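Local coordinates for beta-1,4-galactanase (Humicola insolens, PDB 1HJQ), which hydrolyses the beta-1,4-galactosidic linkages of type I arabinogalactans, as a family 53 glycoside hydrolase of clan GH-A, at residues P249-Y254 and S309-T314; L74-N79 and A123-D128; V177-G182 and N189-N194. All coordinates share one frame; numbering follows the deposited sequence.

Contact 1: residues P249-Y254 and S309-T314; sequences PTSCPY and SCADNT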
loop_
_atom_site.group_PDB
_atom_site.type_symbol
_atom_site.label_atom_id
_atom_site.label_comp_id
_atom_site.label_asym_id
_atom_site.label_seq_id
_atom_site.Cartn_x
_atom_site.Cartn_y
_atom_site.Cartn_z
ATOM N N PRO A 249 -0.674 -5.350 -16.392
ATOM C CA PRO A 249 -1.284 -4.636 -17.508
ATOM C C PRO A 249 -2.124 -5.444 -18.478
ATOM O O PRO A 249 -1.895 -6.628 -18.676
ATOM C CB PRO A 249 -0.079 -4.003 -18.190
ATOM C CG PRO A 249 0.963 -5.049 -18.020
ATOM C CD PRO A 249 0.777 -5.505 -16.596
ATOM N N THR A 250 -3.109 -4.778 -19.075
ATOM C CA THR A 250 -3.971 -5.393 -20.080
ATOM C C THR A 250 -3.456 -4.862 -21.416
ATOM O O THR A 250 -3.914 -5.263 -22.488
ATOM C CB THR A 250 -5.422 -4.960 -19.927
ATOM O OG1 THR A 250 -5.536 -3.574 -20.262
ATOM C CG2 THR A 250 -5.886 -5.180 -18.500
ATOM N N SER A 251 -2.496 -3.946 -21.320
ATOM C CA SER A 251 -1.865 -3.325 -22.471
ATOM C C SER A 251 -0.494 -2.818 -22.044
ATOM O O SER A 251 -0.386 -2.032 -21.102
ATOM C CB SER A 251 -2.711 -2.152 -22.964
ATOM O OG SER A 251 -2.145 -1.559 -24.122
ATOM N N CYS A 252 0.551 -3.280 -22.717
ATOM C CA CYS A 252 1.908 -2.843 -22.394
ATOM C C CYS A 252 2.755 -2.909 -23.662
ATOM O O CYS A 252 3.638 -3.748 -23.794
ATOM C CB CYS A 252 2.539 -3.719 -21.299
ATOM S SG CYS A 252 3.990 -2.916 -20.533
ATOM N N PRO A 253 2.485 -2.009 -24.614
ATOM C CA PRO A 253 3.200 -1.943 -25.889
ATOM C C PRO A 253 4.691 -1.668 -25.766
ATOM O O PRO A 253 5.487 -2.234 -26.515
ATOM C CB PRO A 253 2.488 -0.816 -26.627
ATOM C CG PRO A 253 1.134 -0.794 -26.007
ATOM C CD PRO A 253 1.426 -0.989 -24.563
ATOM N N TYR A 254 5.068 -0.806 -24.824
ATOM C CA TYR A 254 6.472 -0.448 -24.665
ATOM C C TYR A 254 7.041 -0.606 -23.271
ATOM O O TYR A 254 7.313 0.383 -22.596
ATOM C CB TYR A 254 6.698 0.993 -25.119
ATOM C CG TYR A 254 6.046 1.305 -26.441
ATOM C CD1 TYR A 254 4.707 1.687 -26.504
ATOM C CD2 TYR A 254 6.753 1.173 -27.638
ATOM C CE1 TYR A 254 4.088 1.929 -27.723
ATOM C CE2 TYR A 254 6.139 1.410 -28.864
ATOM C CZ TYR A 254 4.809 1.785 -28.893
ATOM O OH TYR A 254 4.194 2.007 -30.094
ATOM N N SER A 309 5.888 1.948 -17.087
ATOM C CA SER A 309 6.174 2.066 -18.506
ATOM C C SER A 309 5.075 1.372 -19.313
ATOM O O SER A 309 5.065 1.420 -20.543
ATOM C CB SER A 309 7.552 1.476 -18.836
ATOM O OG SER A 309 7.596 0.084 -18.585
ATOM N N CYS A 310 4.144 0.725 -18.621
ATOM C CA CYS A 310 3.043 0.062 -19.310
ATOM C C CYS A 310 1.935 1.088 -19.548
ATOM O O CYS A 310 1.789 2.038 -18.782
ATOM C CB CYS A 310 2.512 -1.113 -18.488
ATOM S SG CYS A 310 3.486 -2.661 -18.564
ATOM N N ALA A 311 1.159 0.893 -20.607
ATOM C CA ALA A 311 0.089 1.818 -20.970
ATOM C C ALA A 311 -1.171 1.774 -20.108
ATOM O O ALA A 311 -1.758 2.814 -19.812
ATOM C CB ALA A 311 -0.290 1.597 -22.422
ATOM N N ASP A 312 -1.589 0.579 -19.711
ATOM C CA ASP A 312 -2.808 0.432 -18.924
ATOM C C ASP A 312 -2.730 -0.708 -17.906
ATOM O O ASP A 312 -2.653 -1.876 -18.287
ATOM C CB ASP A 312 -3.980 0.170 -19.872
ATOM C CG ASP A 312 -5.322 0.373 -19.217
ATOM O OD1 ASP A 312 -5.411 0.273 -17.968
ATOM O OD2 ASP A 312 -6.295 0.626 -19.961
ATOM N N ASN A 313 -2.760 -0.363 -16.620
ATOM C CA ASN A 313 -2.718 -1.356 -15.547
ATOM C C ASN A 313 -4.041 -1.384 -14.784
ATOM O O ASN A 313 -4.162 -2.048 -13.759
ATOM C CB ASN A 313 -1.590 -1.046 -14.555
ATOM C CG ASN A 313 -0.214 -1.304 -15.130
ATOM O OD1 ASN A 313 0.032 -2.349 -15.723
ATOM N ND2 ASN A 313 0.696 -0.353 -14.945
ATOM N N THR A 314 -5.033 -0.659 -15.281
ATOM C CA THR A 314 -6.333 -0.595 -14.620
ATOM C C THR A 314 -7.178 -1.846 -14.820
ATOM O O THR A 314 -6.987 -2.600 -15.769
ATOM C CB THR A 314 -7.156 0.591 -15.131
ATOM O OG1 THR A 314 -7.477 0.376 -16.510
ATOM C CG2 THR A 314 -6.367 1.884 -14.995
HETATM O O HOH W 1 3.562 0.458 -22.703
#
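S251 and D312 face each other as a hydrogen-bonded antiparallel pair, a single bridge between two loops that form no longer ladder. The bridge is irregular: D312 N bonds S251 O at 3.2 Å, while D312 O takes its bond from T250 N, one residue earlier, at 3.0 Å. Further along, the chains are tied covalently by the disulfide C252-C310, whose SG atoms lie 2.0 Å apart with a chi3 of -83°. With C252 SG anti to its backbone N (chi1 -163°) and C310 SG beside its own, the two sulfurs are brought to meet between the chains. Beyond the disulfide a water bridges the ends, accepting from Y254 N and donating to S309 O.

Around this frame the side chains pack in small patches. CG of the P249 ring rests 3.5 Å from C310 SG, while the ring lies side by side with the N313 side chain, whose amide nitrogen is held by S308. On the more open flank, P253 CD meets the A311 methyl at 3.8 Å. D312 directs its carboxylate along its own segment: OD1 accepts from T314 N at 2.9 Å, closing an Asx turn, and also from the T314 hydroxyl, which has F316 O as a second partner. The S309 hydroxyl is bound instead by R256 N. The whole is a disulfide-linked pair of loops following barrel strands 240-245 and 290-296, fastened together at the C-terminal, catalytic end of a family 53 TIM barrel, with the N313 side chain about 10 Å from that of E245, the likely nucleophile.

Contact 2: residues L74-N79 and A123-D128; sequences LGLYIN and AGIQVD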
loop_
_atom_site.group_PDB
_atom_site.type_symbol
_atom_site.label_atom_id
_atom_site.label_comp_id
_atom_site.label_asym_id
_atom_site.label_seq_id
_atom_site.Cartn_x
_atom_site.Cartn_y
_atom_site.Cartn_z
ATOM N N LEU A 74 -16.282 -2.499 3.804
ATOM C CA LEU A 74 -14.876 -2.734 3.507
ATOM C C LEU A 74 -13.959 -2.294 4.648
ATOM O O LEU A 74 -14.185 -1.266 5.286
ATOM C CB LEU A 74 -14.493 -2.000 2.224
ATOM C CG LEU A 74 -15.426 -2.298 1.053
ATOM C CD1 LEU A 74 -15.082 -1.418 -0.127
ATOM C CD2 LEU A 74 -15.318 -3.764 0.684
ATOM N N GLY A 75 -12.922 -3.088 4.901
ATOM C CA GLY A 75 -11.973 -2.751 5.944
ATOM C C GLY A 75 -11.102 -1.594 5.491
ATOM O O GLY A 75 -11.084 -1.233 4.304
ATOM N N LEU A 76 -10.354 -1.026 6.427
ATOM C CA LEU A 76 -9.513 0.114 6.129
ATOM C C LEU A 76 -8.021 -0.101 6.405
ATOM O O LEU A 76 -7.630 -0.602 7.457
ATOM C CB LEU A 76 -10.018 1.318 6.929
ATOM C CG LEU A 76 -9.276 2.642 6.770
ATOM C CD1 LEU A 76 -9.389 3.122 5.323
ATOM C CD2 LEU A 76 -9.865 3.663 7.723
ATOM N N TYR A 77 -7.200 0.297 5.442
ATOM C CA TYR A 77 -5.749 0.200 5.533
ATOM C C TYR A 77 -5.242 1.615 5.208
ATOM O O TYR A 77 -5.271 2.056 4.047
ATOM C CB TYR A 77 -5.256 -0.850 4.520
ATOM C CG TYR A 77 -3.763 -0.896 4.194
ATOM C CD1 TYR A 77 -2.845 -0.010 4.772
ATOM C CD2 TYR A 77 -3.284 -1.802 3.243
ATOM C CE1 TYR A 77 -1.498 -0.026 4.399
ATOM C CE2 TYR A 77 -1.942 -1.827 2.861
ATOM C CZ TYR A 77 -1.054 -0.939 3.435
ATOM O OH TYR A 77 0.262 -0.952 3.015
ATOM N N ILE A 78 -4.823 2.331 6.251
ATOM C CA ILE A 78 -4.316 3.693 6.112
ATOM C C ILE A 78 -2.832 3.646 5.778
ATOM O O ILE A 78 -2.041 3.051 6.501
ATOM C CB ILE A 78 -4.530 4.514 7.413
ATOM C CG1 ILE A 78 -6.029 4.737 7.651
ATOM C CG2 ILE A 78 -3.800 5.857 7.316
ATOM C CD1 ILE A 78 -6.699 5.680 6.657
ATOM N N ASN A 79 -2.474 4.287 4.673
ATOM C CA ASN A 79 -1.108 4.315 4.175
ATOM C C ASN A 79 -0.488 5.708 4.283
ATOM O O ASN A 79 -0.676 6.547 3.403
ATOM C CB ASN A 79 -1.136 3.838 2.718
ATOM C CG ASN A 79 0.142 4.131 1.957
ATOM O OD1 ASN A 79 0.091 4.363 0.757
ATOM N ND2 ASN A 79 1.284 4.107 2.636
ATOM N N ALA A 123 -14.071 10.060 14.695
ATOM C CA ALA A 123 -15.049 10.014 13.622
ATOM C C ALA A 123 -15.821 8.706 13.653
ATOM O O ALA A 123 -16.799 8.544 12.932
ATOM C CB ALA A 123 -14.360 10.173 12.295
ATOM N N GLY A 124 -15.379 7.775 14.493
ATOM C CA GLY A 124 -16.047 6.491 14.598
ATOM C C GLY A 124 -15.667 5.531 13.484
ATOM O O GLY A 124 -16.383 4.565 13.207
ATOM N N ILE A 125 -14.537 5.811 12.838
ATOM C CA ILE A 125 -14.023 4.990 11.748
ATOM C C ILE A 125 -12.986 4.028 12.320
ATOM O O ILE A 125 -12.112 4.438 13.075
ATOM C CB ILE A 125 -13.302 5.854 10.680
ATOM C CG1 ILE A 125 -14.241 6.940 10.133
ATOM C CG2 ILE A 125 -12.760 4.958 9.573
ATOM C CD1 ILE A 125 -15.370 6.425 9.286
ATOM N N GLN A 126 -13.071 2.753 11.970
ATOM C CA GLN A 126 -12.092 1.805 12.471
ATOM C C GLN A 126 -10.980 1.583 11.449
ATOM O O GLN A 126 -11.244 1.196 10.309
ATOM C CB GLN A 126 -12.749 0.465 12.806
ATOM C CG GLN A 126 -11.768 -0.602 13.295
ATOM C CD GLN A 126 -10.955 -0.155 14.513
ATOM O OE1 GLN A 126 -11.515 0.204 15.557
ATOM N NE2 GLN A 126 -9.628 -0.180 14.382
ATOM N N VAL A 127 -9.743 1.847 11.868
ATOM C CA VAL A 127 -8.572 1.654 11.025
ATOM C C VAL A 127 -8.068 0.254 11.351
ATOM O O VAL A 127 -7.792 -0.051 12.508
ATOM C CB VAL A 127 -7.459 2.675 11.357
ATOM C CG1 VAL A 127 -6.290 2.493 10.410
ATOM C CG2 VAL A 127 -7.998 4.090 11.269
ATOM N N ASP A 128 -7.944 -0.594 10.338
ATOM C CA ASP A 128 -7.495 -1.968 10.540
ATOM C C ASP A 128 -5.999 -2.187 10.350
ATOM O O ASP A 128 -5.391 -2.991 11.060
ATOM C CB ASP A 128 -8.300 -2.878 9.628
ATOM C CG ASP A 128 -9.778 -2.804 9.928
ATOM O OD1 ASP A 128 -10.167 -3.263 11.021
ATOM O OD2 ASP A 128 -10.547 -2.268 9.097
#
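L76 grips D128 through both its backbone N-H and its carbonyl. The N-H runs almost straight (173°) to D128 OD2 at 3.0 Å, meeting the anti lone pair of the carboxylate, while L76 O accepts from D128 N at 2.9 Å. With chi1 at -60° the carboxylate lies beside its own backbone N, and both groups therefore turn to the same residue of the strand. With an alanine here in place of the aspartate, the L76 N-H would probably lose this acceptor, with the D128 N bond to L76 O as the one hydrogen bond left between the two segments.

The tight part is apolar and buried. L76 CD2 reaches I125 CG2 at 3.7 Å, the two side chains crossing at about a right angle, and the same methyl also lies near V127 CG2. I78 CG1 meets V127 CG1 at 3.6 Å in a second perpendicular crossing. F120 of helix 102-123 touches all four residues, and A66 of helix 59-71 adds to the cover over L76 and I125.

The other side is looser and partly exposed: G75 brings its CA near D128 OD2, and the Q126 amide bonds V127 O and P171 O through NE2. G124, with positive phi, ends helix 102-123 in a Schellman motif, and the chain then runs nearly perpendicular to the start of strand 75-80 before entering strand 129-132. This is a helix-to-strand return of a beta-alpha-beta crossover at the N-terminal end of a TIM barrel.

Contact 3: residues V177-G182 and N189-N194; sequences VHLDNG and NWWYTN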
loop_
_atom_site.group_PDB
_atom_site.type_symbol
_atom_site.label_atom_id
_atom_site.label_comp_id
_atom_site.label_asym_id
_atom_site.label_seq_id
_atom_site.Cartn_x
_atom_site.Cartn_y
_atom_site.Cartn_z
ATOM N N VAL A 177 5.217 -1.895 8.319
ATOM C CA VAL A 177 6.381 -1.220 7.758
ATOM C C VAL A 177 6.361 -1.669 6.303
ATOM O O VAL A 177 6.337 -2.865 6.009
ATOM C CB VAL A 177 7.697 -1.648 8.446
ATOM C CG1 VAL A 177 8.896 -1.125 7.647
ATOM C CG2 VAL A 177 7.737 -1.083 9.865
ATOM N N HIS A 178 6.340 -0.693 5.403
ATOM C CA HIS A 178 6.249 -0.943 3.973
ATOM C C HIS A 178 7.525 -0.634 3.198
ATOM O O HIS A 178 8.026 0.492 3.216
ATOM C CB HIS A 178 5.066 -0.130 3.420
ATOM C CG HIS A 178 4.912 -0.196 1.933
ATOM N ND1 HIS A 178 5.439 -1.216 1.171
ATOM C CD2 HIS A 178 4.263 0.623 1.071
ATOM C CE1 HIS A 178 5.125 -1.021 -0.098
ATOM N NE2 HIS A 178 4.411 0.086 -0.185
ATOM N N LEU A 179 8.039 -1.656 2.522
ATOM C CA LEU A 179 9.247 -1.548 1.709
ATOM C C LEU A 179 8.883 -1.997 0.304
ATOM O O LEU A 179 7.960 -2.789 0.134
ATOM C CB LEU A 179 10.338 -2.467 2.259
ATOM C CG LEU A 179 11.326 -1.978 3.319
ATOM C CD1 LEU A 179 10.626 -1.220 4.406
ATOM C CD2 LEU A 179 12.060 -3.181 3.886
ATOM N N ASP A 180 9.593 -1.497 -0.701
ATOM C CA ASP A 180 9.321 -1.899 -2.078
ATOM C C ASP A 180 10.198 -3.114 -2.382
ATOM O O ASP A 180 10.922 -3.580 -1.503
ATOM C CB ASP A 180 9.614 -0.736 -3.046
ATOM C CG ASP A 180 11.103 -0.575 -3.368
ATOM O OD1 ASP A 180 11.937 -0.555 -2.433
ATOM O OD2 ASP A 180 11.429 -0.456 -4.574
ATOM N N ASN A 181 10.126 -3.634 -3.604
ATOM C CA ASN A 181 10.920 -4.796 -4.012
ATOM C C ASN A 181 10.882 -5.988 -3.058
ATOM O O ASN A 181 11.921 -6.519 -2.688
ATOM C CB ASN A 181 12.377 -4.392 -4.230
ATOM C CG ASN A 181 12.555 -3.480 -5.421
ATOM O OD1 ASN A 181 11.809 -3.560 -6.398
ATOM N ND2 ASN A 181 13.555 -2.618 -5.358
ATOM N N GLY A 182 9.684 -6.413 -2.674
ATOM C CA GLY A 182 9.546 -7.536 -1.769
ATOM C C GLY A 182 10.191 -8.801 -2.281
ATOM O O GLY A 182 10.437 -9.724 -1.507
ATOM N N ASN A 189 16.238 -7.854 4.059
ATOM C CA ASN A 189 17.123 -8.307 5.138
ATOM C C ASN A 189 18.022 -7.161 5.599
ATOM O O ASN A 189 18.090 -6.891 6.795
ATOM C CB ASN A 189 17.969 -9.526 4.671
ATOM C CG ASN A 189 18.802 -10.139 5.803
ATOM O OD1 ASN A 189 18.545 -9.868 6.977
ATOM N ND2 ASN A 189 19.784 -10.982 5.456
ATOM N N TRP A 190 18.725 -6.524 4.663
ATOM C CA TRP A 190 19.599 -5.381 4.949
ATOM C C TRP A 190 18.851 -4.292 5.740
ATOM O O TRP A 190 19.295 -3.823 6.792
ATOM C CB TRP A 190 20.089 -4.829 3.609
ATOM C CG TRP A 190 20.591 -3.432 3.604
ATOM C CD1 TRP A 190 21.810 -3.007 4.024
ATOM C CD2 TRP A 190 19.919 -2.279 3.074
ATOM N NE1 TRP A 190 21.950 -1.662 3.782
ATOM C CE2 TRP A 190 20.803 -1.190 3.199
ATOM C CE3 TRP A 190 18.657 -2.063 2.504
ATOM C CZ2 TRP A 190 20.470 0.105 2.772
ATOM C CZ3 TRP A 190 18.322 -0.767 2.076
ATOM C CH2 TRP A 190 19.230 0.294 2.215
ATOM N N TRP A 191 17.702 -3.891 5.221
ATOM C CA TRP A 191 16.907 -2.863 5.863
ATOM C C TRP A 191 16.488 -3.188 7.300
ATOM O O TRP A 191 16.891 -2.502 8.246
ATOM C CB TRP A 191 15.653 -2.578 5.044
ATOM C CG TRP A 191 15.054 -1.262 5.380
ATOM C CD1 TRP A 191 15.354 -0.056 4.812
ATOM C CD2 TRP A 191 14.065 -0.999 6.380
ATOM N NE1 TRP A 191 14.612 0.943 5.392
ATOM C CE2 TRP A 191 13.809 0.391 6.359
ATOM C CE3 TRP A 191 13.371 -1.802 7.293
ATOM C CZ2 TRP A 191 12.886 0.995 7.213
ATOM C CZ3 TRP A 191 12.460 -1.205 8.138
ATOM C CH2 TRP A 191 12.222 0.184 8.094
ATOM N N TYR A 192 15.669 -4.222 7.467
ATOM C CA TYR A 192 15.191 -4.587 8.798
ATOM C C TYR A 192 16.322 -4.862 9.784
ATOM O O TYR A 192 16.253 -4.462 10.949
ATOM C CB TYR A 192 14.243 -5.790 8.707
ATOM C CG TYR A 192 12.870 -5.440 8.158
ATOM C CD1 TYR A 192 11.968 -4.670 8.908
ATOM C CD2 TYR A 192 12.476 -5.866 6.891
ATOM C CE1 TYR A 192 10.713 -4.339 8.410
ATOM C CE2 TYR A 192 11.224 -5.542 6.378
ATOM C CZ TYR A 192 10.343 -4.779 7.141
ATOM O OH TYR A 192 9.093 -4.473 6.641
ATOM N N THR A 193 17.367 -5.536 9.318
ATOM C CA THR A 193 18.496 -5.834 10.179
ATOM C C THR A 193 19.062 -4.531 10.742
ATOM O O THR A 193 19.168 -4.350 11.958
ATOM C CB THR A 193 19.607 -6.570 9.403
ATOM O OG1 THR A 193 19.158 -7.892 9.074
ATOM C CG2 THR A 193 20.894 -6.648 10.241
ATOM N N ASN A 194 19.417 -3.621 9.847
ATOM C CA ASN A 194 19.970 -2.349 10.267
ATOM C C ASN A 194 19.027 -1.526 11.140
ATOM O O ASN A 194 19.465 -0.927 12.119
ATOM C CB ASN A 194 20.396 -1.542 9.049
ATOM C CG ASN A 194 21.691 -2.043 8.451
ATOM O OD1 ASN A 194 22.744 -1.979 9.088
ATOM N ND2 ASN A 194 21.627 -2.545 7.225
#
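The indole of W191 carries the CD1 methyl of L179 over one face, 3.9 Å from the centroid of the six-membered ring and only 7° off its normal, a well-centred CH-pi contact. At the edge of the same indole, in its plane, lies CG of the neighbouring Y192. The phenol in turn has W191 CE3 over one of its faces, offset toward the rim, and the two aromatic side chains of the helix thus form an angled pocket for the aliphatic groups of the strand.

L179 fills that pocket with both branches. While CD1 sits on the indole, CD2 sits in the notch where the two aromatic side chains meet, 3.8 Å from W191 CB and 3.5 Å from Y192 CE2. V177, two residues earlier on the same face of the strand, extends the patch through CG1, which reaches W191 CZ3 at 3.6 Å and Y192 CE1 at 3.8 Å, approaching both rings obliquely.

This is the strand-to-helix half of a beta-alpha-beta unit of the TIM barrel, made of strand 174-179, helix 185-198 and strand 208-212. Within it, segments 177-179 and 189-194 run roughly antiparallel (147°), their axes 10.9 Å apart. With W191 CG anti to its backbone N (chi1 -161°) the indole projects across to the strand; Y192 takes the other setting, CG anti to the carbonyl carbon, which brings its OH beside V177 CB and CG1.

Neighbouring elements add to the packing: I153 and L157 of helix 150-165 pack on W191, W150 makes an edge-to-face pair with it, and M209 touches Y192. H178, between the two aliphatic residues, points away from the helix, and its NE2 bonds E245, the likely nucleophile.

In the fold
Along the chain the contacts follow one another without overlap: contact 2, then contact 3, then contact 1. All belong to one eight-stranded parallel barrel. Contacts 2 and 3 build on strands 75-80 and 174-179, which flank strand 129-132 on its two sides; their centres are about 25 Å apart, although their nearest atoms come within about 5 Å. Contact 1 joins loops beyond strands 240-245 and 290-296, its centre about 31 Å from that of contact 2, across the chain's centre, and about 28 Å from that of contact 3. Contact 2 thus fixes the return into strand 129-132, contact 3 packs a helix on its strand, and contact 1 ties loops near the catalytic end.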